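PDB 4UUL: L-lactate dehydrogenase from Trichomonas vaginalis, which is a lactate dehydrogenase of the malate dehydrogenase type 2 family, which interconverts pyruvate and L-lactate, probably with NAD as cofactor. Local coordinates for residues Glu28-Arg33 and Ile80-Leu85; Ala4-Ile9 and Gln34-Leu39; Ser122-Val127 and Lys253-Gly258; Leu20-Ala25 and Cys59-Leu64. The protein carries 1 engineered substitution. One frame throughout, in Å; residues are numbered along the deposited sequence.

Overall arrangement
The four contacts illustrate how a Rossmann domain is knitted from its sheet outward. Interaction 2 pairs neighbouring strands 5-10 and 35-40; interaction 1, about 6 Å away, centre to centre, sets the loop between helix 15-25 and strand 35-40 against strand 82-85, next to 5-10 in the same parallel sheet. Interaction 4, about 10 Å from interaction 2 (centre to centre), packs helix 15-25 on the loop that enters strand 64-70. These three interleave along the chain within the NAD-binding domain. Interaction 3 comes later in sequence: it ties strand 124-127, the neighbour of 82-85, to helix 242-257 of the C-terminal domain, about 18 Å from interaction 4 (centre to centre), and so links the two domains.

Interaction 1: residues Glu28-Arg33 and Ile80-Leu85; sequences ELYGDR and IDCAFL
Within the Rossmann fold of the NAD-binding domain, the loop leaving helix 15-25 lays Leu29, Tyr30 and Arg33 against Phe84, Cys82 and Asp81 of strand 82-85 and its approach. Leu29 and Phe84 come at each other from opposite directions, so that the branch CD2 of Leu29 meets the ring edge, 4.0 Å from Phe84 CZ. Tyr30 uses its phenolic end, whose OH lies 3.6 Å from Cys82 SG and also borders the CB of Asp81. With chi1 at 70°, between backbone N and carbonyl carbon, the sulfur of Cys82 sits 5.4 Å from the Tyr30 ring centroid and at the ring's edge, 82° off the normal: a sulfur-aromatic contact. The loop is the helix-to-strand connection of the first beta-alpha-beta unit, and it reaches across strand 5-10, on whose Ala5 and Val7 Tyr30 also rests. A type II' turn shapes the loop, closed by Arg33 N to Tyr30 O at 3.1 Å, with Gly31 at positive phi. Beyond the turn the extended side chain of Arg33 reaches toward Asp81, yet Arg33 NH2 stays 4.4 Å from Asp81 OD2, well out of the guanidinium plane, so charge alone acts there. A water in that plane accepts from Arg33 NH1 at 2.9 Å and donates weakly to Asp81 OD1. Firmer partners lie elsewhere: Glu3 O for Arg33 NE, the amide of His6 and the ammonium of Lys120 for Asp81.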
loop_
_atom_site.group_PDB
_atom_site.type_symbol
_atom_site.label_atom_id
_atom_site.label_comp_id
_atom_site.label_asym_id
_atom_site.label_seq_id
_atom_site.Cartn_x
_atom_site.Cartn_y
_atom_site.Cartn_z
ATOM N N GLU B 28 -7.222 -7.297 0.101
ATOM C CA GLU B 28 -6.961 -7.364 1.530
ATOM C C GLU B 28 -8.190 -7.123 2.400
ATOM O O GLU B 28 -8.223 -7.582 3.534
ATOM C CB GLU B 28 -5.890 -6.355 1.909
ATOM C CG GLU B 28 -5.793 -6.057 3.404
ATOM C CD GLU B 28 -5.411 -7.271 4.234
ATOM O OE1 GLU B 28 -4.885 -8.276 3.663
ATOM O OE2 GLU B 28 -5.622 -7.191 5.475
ATOM N N LEU B 29 -9.193 -6.429 1.888
ATOM C CA LEU B 29 -10.344 -6.065 2.724
ATOM C C LEU B 29 -11.426 -7.152 2.658
ATOM O O LEU B 29 -11.883 -7.617 3.690
ATOM C CB LEU B 29 -10.898 -4.744 2.235
ATOM C CG LEU B 29 -12.113 -4.232 3.006
ATOM C CD1 LEU B 29 -11.830 -4.066 4.481
ATOM C CD2 LEU B 29 -12.582 -2.881 2.471
ATOM N N TYR B 30 -11.826 -7.548 1.457
ATOM C CA TYR B 30 -12.986 -8.415 1.230
ATOM C C TYR B 30 -12.609 -9.857 0.863
ATOM O O TYR B 30 -13.457 -10.653 0.461
ATOM C CB TYR B 30 -13.858 -7.811 0.122
ATOM C CG TYR B 30 -14.904 -6.848 0.649
ATOM C CD1 TYR B 30 -16.092 -7.307 1.154
ATOM C CD2 TYR B 30 -14.687 -5.478 0.604
ATOM C CE1 TYR B 30 -17.065 -6.436 1.595
ATOM C CE2 TYR B 30 -15.633 -4.594 1.094
ATOM C CZ TYR B 30 -16.851 -5.083 1.543
ATOM O OH TYR B 30 -17.803 -4.203 1.969
ATOM N N GLY B 31 -11.337 -10.197 1.006
ATOM C CA GLY B 31 -10.963 -11.583 0.807
ATOM C C GLY B 31 -11.154 -12.051 -0.626
ATOM O O GLY B 31 -10.715 -11.371 -1.547
ATOM N N ASP B 32 -11.788 -13.195 -0.817
ATOM C CA ASP B 32 -11.990 -13.699 -2.161
ATOM C C ASP B 32 -13.020 -12.917 -2.980
ATOM O O ASP B 32 -13.131 -13.115 -4.181
ATOM C CB ASP B 32 -12.422 -15.174 -2.121
ATOM C CG ASP B 32 -11.327 -16.096 -1.642
ATOM O OD1 ASP B 32 -10.166 -15.675 -1.546
ATOM O OD2 ASP B 32 -11.636 -17.251 -1.355
ATOM N N ARG B 33 -13.803 -12.070 -2.330
ATOM C CA ARG B 33 -14.861 -11.350 -3.010
ATOM C C ARG B 33 -14.293 -10.184 -3.824
ATOM O O ARG B 33 -13.369 -9.512 -3.372
ATOM C CB ARG B 33 -15.841 -10.833 -1.972
ATOM C CG ARG B 33 -17.060 -10.173 -2.569
ATOM C CD ARG B 33 -18.070 -9.835 -1.484
ATOM N NE ARG B 33 -19.237 -9.178 -2.069
ATOM C CZ ARG B 33 -20.151 -8.528 -1.373
ATOM N NH1 ARG B 33 -20.030 -8.452 -0.059
ATOM N NH2 ARG B 33 -21.154 -7.938 -2.005
ATOM N N ILE B 80 -23.589 1.709 -2.408
ATOM C CA ILE B 80 -22.360 1.297 -1.748
ATOM C C ILE B 80 -22.605 0.406 -0.536
ATOM O O ILE B 80 -23.594 0.581 0.176
ATOM C CB ILE B 80 -21.429 2.482 -1.431
ATOM C CG1 ILE B 80 -22.097 3.474 -0.465
ATOM C CG2 ILE B 80 -20.982 3.141 -2.741
ATOM C CD1 ILE B 80 -21.126 4.463 0.098
ATOM N N ASP B 81 -21.663 -0.506 -0.282
ATOM C CA ASP B 81 -21.629 -1.392 0.886
ATOM C C ASP B 81 -20.809 -0.820 2.062
ATOM O O ASP B 81 -21.086 -1.081 3.213
ATOM C CB ASP B 81 -21.019 -2.731 0.493
ATOM C CG ASP B 81 -21.902 -3.483 -0.484
ATOM O OD1 ASP B 81 -22.953 -3.993 -0.064
ATOM O OD2 ASP B 81 -21.542 -3.545 -1.657
ATOM N N CYS B 82 -19.779 -0.063 1.744
ATOM C CA CYS B 82 -18.997 0.610 2.784
ATOM C C CYS B 82 -18.342 1.895 2.236
ATOM O O CYS B 82 -18.265 2.081 1.011
ATOM C CB CYS B 82 -17.994 -0.311 3.499
ATOM S SG CYS B 82 -16.610 -0.822 2.478
ATOM N N ALA B 83 -17.909 2.771 3.144
ATOM C CA ALA B 83 -17.333 4.015 2.769
ATOM C C ALA B 83 -16.221 4.382 3.704
ATOM O O ALA B 83 -16.311 4.257 4.929
ATOM C CB ALA B 83 -18.396 5.131 2.834
ATOM N N PHE B 84 -15.146 4.895 3.103
ATOM C CA PHE B 84 -14.014 5.493 3.806
ATOM C C PHE B 84 -14.112 7.004 3.564
ATOM O O PHE B 84 -13.783 7.493 2.470
ATOM C CB PHE B 84 -12.707 4.938 3.266
ATOM C CG PHE B 84 -12.502 3.477 3.548
ATOM C CD1 PHE B 84 -13.022 2.495 2.708
ATOM C CD2 PHE B 84 -11.775 3.082 4.659
ATOM C CE1 PHE B 84 -12.818 1.171 2.966
ATOM C CE2 PHE B 84 -11.570 1.708 4.893
ATOM C CZ PHE B 84 -12.094 0.778 4.033
ATOM N N LEU B 85 -14.594 7.724 4.593
ATOM C CA LEU B 85 -14.793 9.185 4.464
ATOM C C LEU B 85 -13.491 9.851 4.889
ATOM O O LEU B 85 -13.301 10.261 6.054
ATOM C CB LEU B 85 -15.986 9.654 5.277
ATOM C CG LEU B 85 -17.316 9.097 4.863
ATOM C CD1 LEU B 85 -18.410 9.757 5.640
ATOM C CD2 LEU B 85 -17.631 9.112 3.379
HETATM O O HOH W 1 -21.968 -6.619 1.162
#

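Interaction 2: residues Ala4-Ile9 and Gln34-Leu39; sequences AAHVLI and QVYLHL
Five backbone hydrogen bonds join Ala5-Ile9 to Gln34-His38, and each pairs an amide N-H of one parallel strand with a carbonyl oxygen of the other. Ala5 N and Val7 N donate to Gln34 O and Tyr36 O, and Ile9 N to His38 O at 2.9 Å. In return Tyr36 N gives to Ala5 O and His38 N to Val7 O, the latter at 2.8 Å. On the face carrying His6, Tyr36 and His38 a sixth bond runs between side chains: His6 ND1 and His38 NE2 stand 2.8 Å apart, nearly straight at 163°, and each nitrogen lies near the plane of the other ring. His38 ND1 is satisfied in turn by Ala75 O, which fixes the rotation of that imidazole. Tyr36 CB sits over the centre of the His6 ring, 3.7 Å from its centroid, a CH-pi contact. With CG anti to the backbone N (chi1 -177°), the phenol ring continues from there nearly parallel to the imidazole (planes at 20°) but slid aside, so the rings barely overlap. The other face is apolar, with Val7 CB 4.0 Å from Leu37 CD2, and Ile9 CD1 alongside Leu39 CD2 at 4.1 Å. The backbone of Leu8 bonds outward to Cys82 and Phe84 of strand 82-85, and that of Val35 to His63. Helices 15-25 and 46-57 roof the apolar face, while in the sheet the strand pair of this beta-alpha-beta unit lies between strands 82-85 and 64-70.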
loop_
_atom_site.group_PDB
_atom_site.type_symbol
_atom_site.label_atom_id
_atom_site.label_comp_id
_atom_site.label_asym_id
_atom_site.label_seq_id
_atom_site.Cartn_x
_atom_site.Cartn_y
_atom_site.Cartn_z
ATOM N N ALA B 4 -19.898 -8.137 -6.563
ATOM C CA ALA B 4 -18.799 -7.374 -6.026
ATOM C C ALA B 4 -19.315 -6.440 -4.929
ATOM O O ALA B 4 -20.414 -5.908 -5.007
ATOM C CB ALA B 4 -18.146 -6.555 -7.064
ATOM N N ALA B 5 -18.472 -6.210 -3.941
ATOM C CA ALA B 5 -18.754 -5.236 -2.913
ATOM C C ALA B 5 -18.381 -3.857 -3.421
ATOM O O ALA B 5 -17.318 -3.659 -3.980
ATOM C CB ALA B 5 -17.924 -5.576 -1.672
ATOM N N HIS B 6 -19.266 -2.886 -3.196
ATOM C CA HIS B 6 -19.054 -1.533 -3.645
ATOM C C HIS B 6 -18.507 -0.672 -2.529
ATOM O O HIS B 6 -19.139 -0.499 -1.482
ATOM C CB HIS B 6 -20.350 -0.967 -4.238
ATOM C CG HIS B 6 -20.625 -1.489 -5.605
ATOM N ND1 HIS B 6 -20.673 -0.693 -6.727
ATOM C CD2 HIS B 6 -20.858 -2.758 -6.034
ATOM C CE1 HIS B 6 -20.884 -1.456 -7.799
ATOM N NE2 HIS B 6 -21.017 -2.706 -7.396
ATOM N N VAL B 7 -17.326 -0.098 -2.743
ATOM C CA VAL B 7 -16.579 0.612 -1.720
ATOM C C VAL B 7 -16.310 2.023 -2.168
ATOM O O VAL B 7 -15.689 2.243 -3.191
ATOM C CB VAL B 7 -15.208 -0.105 -1.496
ATOM C CG1 VAL B 7 -14.396 0.654 -0.461
ATOM C CG2 VAL B 7 -15.404 -1.568 -1.130
ATOM N N LEU B 8 -16.745 2.982 -1.356
ATOM C CA LEU B 8 -16.492 4.397 -1.618
ATOM C C LEU B 8 -15.246 4.865 -0.856
ATOM O O LEU B 8 -15.071 4.575 0.323
ATOM C CB LEU B 8 -17.679 5.240 -1.162
ATOM C CG LEU B 8 -17.473 6.749 -1.118
ATOM C CD1 LEU B 8 -17.160 7.350 -2.497
ATOM C CD2 LEU B 8 -18.663 7.434 -0.507
ATOM N N ILE B 9 -14.398 5.629 -1.539
ATOM C CA ILE B 9 -13.318 6.395 -0.932
ATOM C C ILE B 9 -13.480 7.846 -1.357
ATOM O O ILE B 9 -13.504 8.131 -2.541
ATOM C CB ILE B 9 -11.915 5.887 -1.366
ATOM C CG1 ILE B 9 -11.762 4.392 -1.044
ATOM C CG2 ILE B 9 -10.836 6.724 -0.714
ATOM C CD1 ILE B 9 -10.530 3.774 -1.722
ATOM N N GLN B 34 -14.832 -9.935 -5.011
ATOM C CA GLN B 34 -14.391 -8.772 -5.762
ATOM C C GLN B 34 -14.891 -7.460 -5.175
ATOM O O GLN B 34 -15.905 -7.450 -4.442
ATOM C CB GLN B 34 -14.826 -8.859 -7.198
ATOM C CG GLN B 34 -14.131 -9.948 -7.998
ATOM C CD GLN B 34 -14.328 -9.731 -9.455
ATOM O OE1 GLN B 34 -15.468 -9.689 -9.940
ATOM N NE2 GLN B 34 -13.225 -9.582 -10.177
ATOM N N VAL B 35 -14.197 -6.381 -5.536
ATOM C CA VAL B 35 -14.557 -5.052 -5.114
ATOM C C VAL B 35 -14.741 -4.159 -6.334
ATOM O O VAL B 35 -14.101 -4.344 -7.371
ATOM C CB VAL B 35 -13.511 -4.457 -4.157
ATOM C CG1 VAL B 35 -13.466 -5.254 -2.886
ATOM C CG2 VAL B 35 -12.145 -4.330 -4.830
ATOM N N TYR B 36 -15.658 -3.212 -6.188
ATOM C CA TYR B 36 -15.911 -2.187 -7.181
ATOM C C TYR B 36 -15.721 -0.836 -6.465
ATOM O O TYR B 36 -16.398 -0.580 -5.463
ATOM C CB TYR B 36 -17.325 -2.281 -7.791
ATOM C CG TYR B 36 -17.559 -1.265 -8.872
ATOM C CD1 TYR B 36 -17.838 0.059 -8.548
ATOM C CD2 TYR B 36 -17.579 -1.626 -10.207
ATOM C CE1 TYR B 36 -18.101 1.001 -9.514
ATOM C CE2 TYR B 36 -17.848 -0.688 -11.193
ATOM C CZ TYR B 36 -18.085 0.634 -10.835
ATOM O OH TYR B 36 -18.340 1.565 -11.812
ATOM N N LEU B 37 -14.733 -0.039 -6.900
ATOM C CA LEU B 37 -14.337 1.190 -6.174
ATOM C C LEU B 37 -15.066 2.396 -6.726
ATOM O O LEU B 37 -15.037 2.670 -7.907
ATOM C CB LEU B 37 -12.823 1.400 -6.253
ATOM C CG LEU B 37 -11.973 0.289 -5.626
ATOM C CD1 LEU B 37 -10.528 0.608 -5.832
ATOM C CD2 LEU B 37 -12.308 0.155 -4.203
ATOM N N HIS B 38 -15.706 3.123 -5.825
ATOM C CA HIS B 38 -16.266 4.453 -6.124
ATOM C C HIS B 38 -15.278 5.466 -5.564
ATOM O O HIS B 38 -14.994 5.462 -4.365
ATOM C CB HIS B 38 -17.612 4.619 -5.468
ATOM C CG HIS B 38 -18.659 3.671 -5.950
ATOM N ND1 HIS B 38 -19.822 4.100 -6.547
ATOM C CD2 HIS B 38 -18.771 2.322 -5.867
ATOM C CE1 HIS B 38 -20.586 3.058 -6.834
ATOM N NE2 HIS B 38 -19.963 1.962 -6.456
ATOM N N LEU B 39 -14.693 6.269 -6.457
ATOM C CA LEU B 39 -13.578 7.146 -6.125
ATOM C C LEU B 39 -14.016 8.579 -6.345
ATOM O O LEU B 39 -14.179 9.026 -7.490
ATOM C CB LEU B 39 -12.366 6.787 -6.991
ATOM C CG LEU B 39 -11.929 5.331 -6.879
ATOM C CD1 LEU B 39 -10.898 5.005 -7.921
ATOM C CD2 LEU B 39 -11.319 5.065 -5.516
#

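Interaction 3: residues Ser122-Val127 and Lys253-Gly258; sequences SVKVLV and KAWLFG
Stretched out beyond CG (chi3 163°), the side chain of Lys124 runs over one face of the Trp255 indole, which chi1 of -164° has placed anti to its own amide nitrogen and turned toward the strand. The contact joins the two domains: strand 124-127 belongs to the parallel sheet of the Rossmann-type NAD-binding domain, helix 242-257 to the C-terminal domain. Lys124 CB sits 3.6 Å from the centroid of the six-membered ring and almost on its normal, a CH-pi contact, while CD and CE pass across the pyrrole part. At the end of this path Lys124 NZ donates to Trp255 O at 2.7 Å, arriving well above the carbonyl plane. A water accepts from Lys124 NZ at 2.9 Å and donates to Leu256 O, and Gly295 O is a further partner of the ammonium. The position of the ammonium by the last carbonyls of the helix probably suits its charge, since a helix C-terminus carries partial negative charge. The far rim of the indole meets the strand backbone, Val125 O and Leu126 N lying near its plane, with Trp255 CH2 3.3 Å from Val125 O. Beside the lysine chain, Leu256 CD2 closes in on Lys124 CD at 4.0 Å.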
loop_
_atom_site.group_PDB
_atom_site.type_symbol
_atom_site.label_atom_id
_atom_site.label_comp_id
_atom_site.label_asym_id
_atom_site.label_seq_id
_atom_site.Cartn_x
_atom_site.Cartn_y
_atom_site.Cartn_z
ATOM N N SER B 122 -27.458 -1.060 4.504
ATOM C CA SER B 122 -26.466 -1.808 5.263
ATOM C C SER B 122 -25.090 -1.177 5.250
ATOM O O SER B 122 -24.140 -1.718 5.814
ATOM C CB SER B 122 -26.376 -3.225 4.736
ATOM O OG SER B 122 -26.222 -3.199 3.326
ATOM N N VAL B 123 -24.968 -0.014 4.628
ATOM C CA VAL B 123 -23.646 0.595 4.456
ATOM C C VAL B 123 -22.896 0.760 5.782
ATOM O O VAL B 123 -23.471 1.197 6.779
ATOM C CB VAL B 123 -23.746 1.981 3.706
ATOM C CG1 VAL B 123 -24.529 3.005 4.539
ATOM C CG2 VAL B 123 -22.394 2.542 3.260
ATOM N N LYS B 124 -21.601 0.489 5.772
ATOM C CA LYS B 124 -20.738 0.753 6.901
ATOM C C LYS B 124 -19.832 1.954 6.562
ATOM O O LYS B 124 -18.970 1.880 5.674
ATOM C CB LYS B 124 -19.913 -0.505 7.272
ATOM C CG LYS B 124 -20.820 -1.610 7.805
ATOM C CD LYS B 124 -20.162 -2.855 8.293
ATOM C CE LYS B 124 -21.163 -3.625 9.157
ATOM N NZ LYS B 124 -20.585 -4.757 9.767
ATOM N N VAL B 125 -20.022 3.027 7.300
ATOM C CA VAL B 125 -19.406 4.302 7.051
ATOM C C VAL B 125 -18.344 4.539 8.126
ATOM O O VAL B 125 -18.648 4.684 9.299
ATOM C CB VAL B 125 -20.437 5.450 7.116
ATOM C CG1 VAL B 125 -19.798 6.785 6.810
ATOM C CG2 VAL B 125 -21.600 5.152 6.204
ATOM N N LEU B 126 -17.085 4.568 7.688
ATOM C CA LEU B 126 -15.939 4.848 8.526
ATOM C C LEU B 126 -15.456 6.271 8.275
ATOM O O LEU B 126 -14.979 6.600 7.187
ATOM C CB LEU B 126 -14.827 3.868 8.231
ATOM C CG LEU B 126 -13.524 4.096 8.998
ATOM C CD1 LEU B 126 -13.739 4.158 10.517
ATOM C CD2 LEU B 126 -12.511 3.020 8.659
ATOM N N VAL B 127 -15.580 7.113 9.287
ATOM C CA VAL B 127 -15.194 8.517 9.189
ATOM C C VAL B 127 -13.766 8.691 9.656
ATOM O O VAL B 127 -13.390 8.325 10.777
ATOM C CB VAL B 127 -16.150 9.393 10.016
ATOM C CG1 VAL B 127 -15.783 10.845 9.850
ATOM C CG2 VAL B 127 -17.571 9.114 9.603
ATOM N N LYS B 253 -12.003 -3.999 8.099
ATOM C CA LYS B 253 -12.009 -5.442 7.994
ATOM C C LYS B 253 -12.582 -6.090 9.253
ATOM O O LYS B 253 -13.363 -7.052 9.175
ATOM C CB LYS B 253 -10.575 -5.918 7.705
ATOM C CG LYS B 253 -10.498 -7.385 7.293
ATOM C CD LYS B 253 -9.079 -7.792 7.015
ATOM C CE LYS B 253 -9.002 -9.210 6.512
ATOM N NZ LYS B 253 -7.626 -9.467 5.998
ATOM N N ALA B 254 -12.215 -5.554 10.415
ATOM C CA ALA B 254 -12.784 -6.032 11.670
ATOM C C ALA B 254 -14.309 -5.784 11.708
ATOM O O ALA B 254 -15.066 -6.657 12.127
ATOM C CB ALA B 254 -12.151 -5.336 12.831
ATOM N N TRP B 255 -14.735 -4.607 11.286
ATOM C CA TRP B 255 -16.153 -4.247 11.267
ATOM C C TRP B 255 -16.957 -5.159 10.360
ATOM O O TRP B 255 -18.110 -5.503 10.644
ATOM C CB TRP B 255 -16.302 -2.784 10.844
ATOM C CG TRP B 255 -17.609 -2.158 11.125
ATOM C CD1 TRP B 255 -18.658 -2.664 11.834
ATOM C CD2 TRP B 255 -17.988 -0.836 10.717
ATOM N NE1 TRP B 255 -19.676 -1.726 11.867
ATOM C CE2 TRP B 255 -19.275 -0.595 11.230
ATOM C CE3 TRP B 255 -17.349 0.164 9.977
ATOM C CZ2 TRP B 255 -19.928 0.615 11.033
ATOM C CZ3 TRP B 255 -17.997 1.371 9.766
ATOM C CH2 TRP B 255 -19.283 1.587 10.306
ATOM N N LEU B 256 -16.367 -5.553 9.236
ATOM C CA LEU B 256 -17.070 -6.355 8.266
ATOM C C LEU B 256 -17.196 -7.814 8.704
ATOM O O LEU B 256 -18.270 -8.397 8.503
ATOM C CB LEU B 256 -16.395 -6.280 6.893
ATOM C CG LEU B 256 -16.593 -5.005 6.089
ATOM C CD1 LEU B 256 -15.604 -4.915 4.935
ATOM C CD2 LEU B 256 -18.003 -4.888 5.562
ATOM N N PHE B 257 -16.126 -8.390 9.279
ATOM C CA PHE B 257 -15.999 -9.852 9.439
ATOM C C PHE B 257 -15.716 -10.325 10.849
ATOM O O PHE B 257 -15.722 -11.534 11.102
ATOM C CB PHE B 257 -14.941 -10.422 8.484
ATOM C CG PHE B 257 -15.189 -10.051 7.055
ATOM C CD1 PHE B 257 -16.282 -10.574 6.387
ATOM C CD2 PHE B 257 -14.365 -9.159 6.396
ATOM C CE1 PHE B 257 -16.557 -10.217 5.104
ATOM C CE2 PHE B 257 -14.639 -8.814 5.075
ATOM C CZ PHE B 257 -15.727 -9.349 4.451
ATOM N N GLY B 258 -15.534 -9.393 11.782
ATOM C CA GLY B 258 -15.320 -9.765 13.170
ATOM C C GLY B 258 -13.886 -9.702 13.620
ATOM O O GLY B 258 -12.961 -9.761 12.816
HETATM O O HOH W 2 -20.723 -7.035 7.916
#

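Interaction 4: residues Leu20-Ala25 and Cys59-Leu64; sequences LSHWIA and CAFPHL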
loop_
_atom_site.group_PDB
_atom_site.type_symbol
_atom_site.label_atom_id
_atom_site.label_comp_id
_atom_site.label_asym_id
_atom_site.label_seq_id
_atom_site.Cartn_x
_atom_site.Cartn_y
_atom_site.Cartn_z
ATOM N N LEU B 20 -4.940 3.389 -0.180
ATOM C CA LEU B 20 -6.116 2.637 0.197
ATOM C C LEU B 20 -6.780 1.919 -0.970
ATOM O O LEU B 20 -7.183 0.763 -0.857
ATOM C CB LEU B 20 -7.072 3.605 0.879
ATOM C CG LEU B 20 -8.341 3.125 1.489
ATOM C CD1 LEU B 20 -8.082 2.076 2.588
ATOM C CD2 LEU B 20 -9.133 4.347 2.045
ATOM N N SER B 21 -6.939 2.626 -2.064
ATOM C CA SER B 21 -7.546 2.012 -3.232
ATOM C C SER B 21 -6.759 0.813 -3.718
ATOM O O SER B 21 -7.349 -0.218 -3.988
ATOM C CB SER B 21 -7.739 3.027 -4.359
ATOM O OG SER B 21 -6.500 3.572 -4.790
ATOM N N HIS B 22 -5.441 0.942 -3.800
ATOM C CA HIS B 22 -4.656 -0.201 -4.242
ATOM C C HIS B 22 -4.694 -1.370 -3.248
ATOM O O HIS B 22 -4.792 -2.531 -3.634
ATOM C CB HIS B 22 -3.208 0.218 -4.505
ATOM C CG HIS B 22 -2.983 0.922 -5.808
ATOM N ND1 HIS B 22 -3.167 2.270 -5.979
ATOM C CD2 HIS B 22 -2.579 0.447 -7.016
ATOM C CE1 HIS B 22 -2.916 2.584 -7.243
ATOM N NE2 HIS B 22 -2.567 1.497 -7.884
ATOM N N TRP B 23 -4.677 -1.040 -1.974
ATOM C CA TRP B 23 -4.655 -2.051 -0.940
ATOM C C TRP B 23 -5.955 -2.830 -0.982
ATOM O O TRP B 23 -5.965 -4.055 -0.971
ATOM C CB TRP B 23 -4.417 -1.388 0.406
ATOM C CG TRP B 23 -3.718 -2.255 1.457
ATOM C CD1 TRP B 23 -3.621 -3.611 1.464
ATOM C CD2 TRP B 23 -2.968 -1.803 2.599
ATOM N NE1 TRP B 23 -2.935 -4.043 2.583
ATOM C CE2 TRP B 23 -2.499 -2.948 3.281
ATOM C CE3 TRP B 23 -2.653 -0.553 3.104
ATOM C CZ2 TRP B 23 -1.726 -2.869 4.430
ATOM C CZ3 TRP B 23 -1.891 -0.479 4.252
ATOM C CH2 TRP B 23 -1.446 -1.624 4.903
ATOM N N ILE B 24 -7.064 -2.123 -1.083
ATOM C CA ILE B 24 -8.370 -2.777 -1.182
ATOM C C ILE B 24 -8.471 -3.610 -2.476
ATOM O O ILE B 24 -8.947 -4.757 -2.473
ATOM C CB ILE B 24 -9.505 -1.750 -1.103
ATOM C CG1 ILE B 24 -9.541 -1.167 0.326
ATOM C CG2 ILE B 24 -10.860 -2.407 -1.409
ATOM C CD1 ILE B 24 -10.398 0.015 0.487
ATOM N N ALA B 25 -8.015 -3.037 -3.590
ATOM C CA ALA B 25 -8.090 -3.733 -4.871
ATOM C C ALA B 25 -7.244 -5.003 -4.895
ATOM O O ALA B 25 -7.528 -5.903 -5.688
ATOM C CB ALA B 25 -7.704 -2.844 -5.998
ATOM N N CYS B 59 -2.236 -2.662 -12.520
ATOM C CA CYS B 59 -1.948 -3.766 -11.601
ATOM C C CYS B 59 -2.616 -5.074 -12.056
ATOM O O CYS B 59 -2.297 -6.112 -11.497
ATOM C CB CYS B 59 -2.421 -3.415 -10.189
ATOM S SG CYS B 59 -1.426 -2.127 -9.412
ATOM N N ALA B 60 -3.603 -5.009 -12.946
ATOM C CA ALA B 60 -4.314 -6.212 -13.385
ATOM C C ALA B 60 -4.800 -7.006 -12.193
ATOM O O ALA B 60 -4.650 -8.213 -12.099
ATOM C CB ALA B 60 -3.439 -7.051 -14.352
ATOM N N PHE B 61 -5.451 -6.322 -11.252
ATOM C CA PHE B 61 -5.908 -6.945 -10.010
ATOM C C PHE B 61 -7.059 -7.915 -10.279
ATOM O O PHE B 61 -8.108 -7.477 -10.731
ATOM C CB PHE B 61 -6.443 -5.866 -9.068
ATOM C CG PHE B 61 -5.405 -5.062 -8.353
ATOM C CD1 PHE B 61 -4.458 -5.664 -7.546
ATOM C CD2 PHE B 61 -5.434 -3.688 -8.443
ATOM C CE1 PHE B 61 -3.545 -4.901 -6.775
ATOM C CE2 PHE B 61 -4.543 -2.915 -7.677
ATOM C CZ PHE B 61 -3.606 -3.535 -6.841
ATOM N N PRO B 62 -6.920 -9.195 -9.889
ATOM C CA PRO B 62 -8.056 -10.089 -10.097
ATOM C C PRO B 62 -9.287 -9.720 -9.260
ATOM O O PRO B 62 -10.420 -10.084 -9.585
ATOM C CB PRO B 62 -7.526 -11.477 -9.699
ATOM C CG PRO B 62 -6.244 -11.227 -8.995
ATOM C CD PRO B 62 -5.709 -9.921 -9.467
ATOM N N HIS B 63 -9.073 -9.031 -8.140
ATOM C CA HIS B 63 -10.193 -8.694 -7.244
ATOM C C HIS B 63 -10.946 -7.457 -7.672
ATOM O O HIS B 63 -11.979 -7.146 -7.096
ATOM C CB HIS B 63 -9.742 -8.506 -5.785
ATOM C CG HIS B 63 -9.221 -9.736 -5.136
ATOM N ND1 HIS B 63 -7.918 -10.155 -5.250
ATOM C CD2 HIS B 63 -9.828 -10.627 -4.321
ATOM C CE1 HIS B 63 -7.747 -11.248 -4.539
ATOM N NE2 HIS B 63 -8.888 -11.559 -3.963
ATOM N N LEU B 64 -10.424 -6.717 -8.629
ATOM C CA LEU B 64 -11.026 -5.456 -9.014
ATOM C C LEU B 64 -12.027 -5.653 -10.119
ATOM O O LEU B 64 -11.672 -5.861 -11.264
ATOM C CB LEU B 64 -9.965 -4.427 -9.389
ATOM C CG LEU B 64 -10.457 -2.993 -9.652
ATOM C CD1 LEU B 64 -11.140 -2.378 -8.446
ATOM C CD2 LEU B 64 -9.305 -2.102 -10.047
HETATM O O HOH W 3 -6.461 -8.312 -6.683
#
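One water grips Ala25 and His63 together: it donates to Ala25 O at 2.8 Å, accepts from His63 N at 3.1 Å, and bonds to His63 ND1 at 2.8 Å, lying in the plane of that imidazole at its edge. The last turn of helix 15-25 is thus tied to the loop before strand 64-70. Beside the water, Ala25 presses its methyl over one face of the Phe61 ring, Ala25 CB coming to 3.4 Å from Phe61 CD2, while Cys59 CB packs on the opposite face near the rim. The Phe61 ring is sandwiched between Ala25 and Cys59, which limits its tilt. A type I turn from Phe61 to Leu64 brings Leu64 CD1 to 4.2 Å from Ala25 CB. His22, whose CG lies beside its backbone N (chi1 -78°), turns CD2 toward Cys59 SG at 3.7 Å; the sulfur lies in the imidazole plane, an edge-on sulfur-aromatic contact. The ring's rotation is set by His22 ND1 bonding to Tyr18 O, one helical turn back. Cys59 O accepts from Lys246 NZ of the second subunit, and His22 packs on Ala242 of that subunit. Such packing of Rossmann helices and their loops against a partner's C-terminal domain is typical of the dimer interface in the LDH/MDH superfamily.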